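Local coordinates for arylsulfatase (Pseudoalteromonas sp. MB47, PDB 7AJ0), which probably hydrolyses sulfate ester groups of the seaweed polysaccharide fucoidan in an exo-acting manner, with a bound calcium ion, at residues Pro22-Ala27 against Asp392-Asn397. Numbering follows the deposited sequence.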
loop_
_atom_site.group_PDB
_atom_site.type_symbol
_atom_site.label_atom_id
_atom_site.label_comp_id
_atom_site.label_asym_id
_atom_site.label_seq_id
_atom_site.Cartn_x
_atom_site.Cartn_y
_atom_site.Cartn_z
ATOM N N PRO A 22 48.091 -7.864 6.980
ATOM C CA PRO A 22 47.230 -6.694 7.227
ATOM C C PRO A 22 46.259 -6.363 6.106
ATOM O O PRO A 22 45.185 -5.808 6.377
ATOM C CB PRO A 22 48.244 -5.554 7.429
ATOM C CG PRO A 22 49.475 -6.229 7.910
ATOM C CD PRO A 22 49.517 -7.561 7.211
ATOM N N ASN A 23 46.598 -6.673 4.856
ATOM C CA ASN A 23 45.773 -6.304 3.716
ATOM C C ASN A 23 44.818 -7.414 3.287
ATOM O O ASN A 23 44.292 -7.365 2.168
ATOM C CB ASN A 23 46.660 -5.912 2.532
ATOM C CG ASN A 23 47.391 -7.103 1.939
ATOM O OD1 ASN A 23 47.821 -8.002 2.661
ATOM N ND2 ASN A 23 47.523 -7.121 0.618
ATOM N N MET A 24 44.586 -8.409 4.141
ATOM C CA MET A 24 43.737 -9.547 3.821
ATOM C C MET A 24 42.555 -9.593 4.781
ATOM O O MET A 24 42.709 -9.341 5.980
ATOM C CB MET A 24 44.511 -10.868 3.917
ATOM C CG MET A 24 45.784 -10.922 3.099
ATOM S SD MET A 24 45.500 -11.284 1.359
ATOM C CE MET A 24 44.917 -12.978 1.446
ATOM N N GLU A 25 41.382 -9.926 4.256
ATOM C CA GLU A 25 40.216 -10.087 5.109
ATOM C C GLU A 25 40.532 -11.084 6.221
ATOM O O GLU A 25 40.968 -12.208 5.931
ATOM C CB GLU A 25 39.016 -10.573 4.294
ATOM C CG GLU A 25 37.740 -10.776 5.111
ATOM C CD GLU A 25 37.189 -9.484 5.699
ATOM O OE1 GLU A 25 37.604 -8.393 5.251
ATOM O OE2 GLU A 25 36.337 -9.561 6.610
ATOM N N PRO A 26 40.349 -10.717 7.490
ATOM C CA PRO A 26 40.591 -11.682 8.570
ATOM C C PRO A 26 39.751 -12.935 8.384
ATOM O O PRO A 26 38.617 -12.880 7.908
ATOM C CB PRO A 26 40.186 -10.913 9.833
ATOM C CG PRO A 26 40.353 -9.477 9.465
ATOM C CD PRO A 26 39.987 -9.384 8.008
ATOM N N ALA A 27 40.323 -14.075 8.767
ATOM C CA ALA A 27 39.671 -15.365 8.613
ATOM C C ALA A 27 39.660 -16.106 9.942
ATOM O O ALA A 27 40.507 -15.878 10.808
ATOM C CB ALA A 27 40.371 -16.227 7.550
ATOM N N ASP A 392 51.065 -15.340 -1.884
ATOM C CA ASP A 392 52.087 -14.381 -1.476
ATOM C C ASP A 392 52.422 -13.362 -2.561
ATOM O O ASP A 392 53.216 -12.449 -2.300
ATOM C CB ASP A 392 53.367 -15.115 -1.056
ATOM C CG ASP A 392 54.062 -15.808 -2.221
ATOM O OD1 ASP A 392 53.535 -15.774 -3.354
ATOM O OD2 ASP A 392 55.145 -16.389 -1.998
ATOM N N GLU A 393 51.847 -13.489 -3.754
ATOM C CA GLU A 393 52.110 -12.572 -4.855
ATOM C C GLU A 393 51.146 -11.392 -4.895
ATOM O O GLU A 393 51.247 -10.562 -5.804
ATOM C CB GLU A 393 52.045 -13.326 -6.190
ATOM C CG GLU A 393 53.131 -14.379 -6.372
ATOM C CD GLU A 393 54.510 -13.773 -6.583
ATOM O OE1 GLU A 393 54.618 -12.788 -7.343
ATOM O OE2 GLU A 393 55.484 -14.279 -5.985
ATOM N N LEU A 394 50.225 -11.290 -3.944
ATOM C CA LEU A 394 49.224 -10.226 -3.989
ATOM C C LEU A 394 49.839 -8.905 -3.539
ATOM O O LEU A 394 50.512 -8.864 -2.504
ATOM C CB LEU A 394 48.033 -10.574 -3.102
ATOM C CG LEU A 394 47.098 -11.685 -3.579
ATOM C CD1 LEU A 394 46.005 -11.922 -2.547
ATOM C CD2 LEU A 394 46.488 -11.348 -4.926
ATOM N N PRO A 395 49.623 -7.811 -4.274
ATOM C CA PRO A 395 50.215 -6.529 -3.866
ATOM C C PRO A 395 49.728 -6.100 -2.489
ATOM O O PRO A 395 48.559 -6.271 -2.139
ATOM C CB PRO A 395 49.756 -5.555 -4.962
ATOM C CG PRO A 395 48.579 -6.212 -5.609
ATOM C CD PRO A 395 48.819 -7.690 -5.506
ATOM N N SER A 396 50.644 -5.524 -1.710
ATOM C CA SER A 396 50.377 -5.204 -0.314
ATOM C C SER A 396 49.661 -3.875 -0.118
ATOM O O SER A 396 49.212 -3.593 0.999
ATOM C CB SER A 396 51.694 -5.187 0.468
ATOM O OG SER A 396 52.396 -6.403 0.292
ATOM N N ASN A 397 49.545 -3.056 -1.159
ATOM C CA ASN A 397 48.853 -1.778 -1.067
ATOM C C ASN A 397 47.363 -1.891 -1.359
ATOM O O ASN A 397 46.663 -0.874 -1.339
ATOM C CB ASN A 397 49.489 -0.771 -2.032
ATOM C CG ASN A 397 49.352 -1.188 -3.481
ATOM O OD1 ASN A 397 49.921 -2.193 -3.906
ATOM N ND2 ASN A 397 48.601 -0.412 -4.251
#
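Asn-23 and Met-24 meet the loop Leu-394 to Ser-396 in a small loop-to-loop packing contact at the periphery of a sulfatase of the alkaline phosphatase-like fold; the centre of the contact lies about 21 Å from the centre of the chain. The segment 22-27 belongs to the N-terminal arm before helix 31-48, while 392-397 follows helix 377-387; the contact thus joins a region near the N-terminus to a loop more than 360 residues later. Only 161 Å² is buried between them, and the alpha carbons of Asn-23 and Ser-396 stand 6.2 Å apart. The apolar half joins the unbranched methionine and the forked leucine: SD of Met-24 rests 4.0 Å from CD1 of Leu-394, and the two side chains cross at about a right angle. With bends at chi2 (-81°) and chi3 (-68°), the methionine chain brings SD, rather than the terminal CE, nearest to CD1. Met-382 of helix 377-387 touches both residues, and Leu-394 also packs on Tyr-381, Leu-385, Leu-144 and Phe-400, a largely apolar setting that suits a leucine. The polar half belongs to Asn-23, a buried residue, so a partner for its ND2 suits the place. That ND2 donates a hydrogen bond to the carbonyl O of Met-398, just past segment 392-397, and backbone bonds to Phe-400 hold Asn-23 and Glu-25 alongside the same chain. A leucine in its place would probably leave the carbonyl of Met-398 without this donor and set a branched apolar end against backbone oxygens. With CG placed between the backbone N and the carbonyl carbon (chi1 70°), the amide reaches across to 392-397, bringing ND2 to 3.6 Å from CA of Ser-396 and 3.1 Å from O of Pro-395.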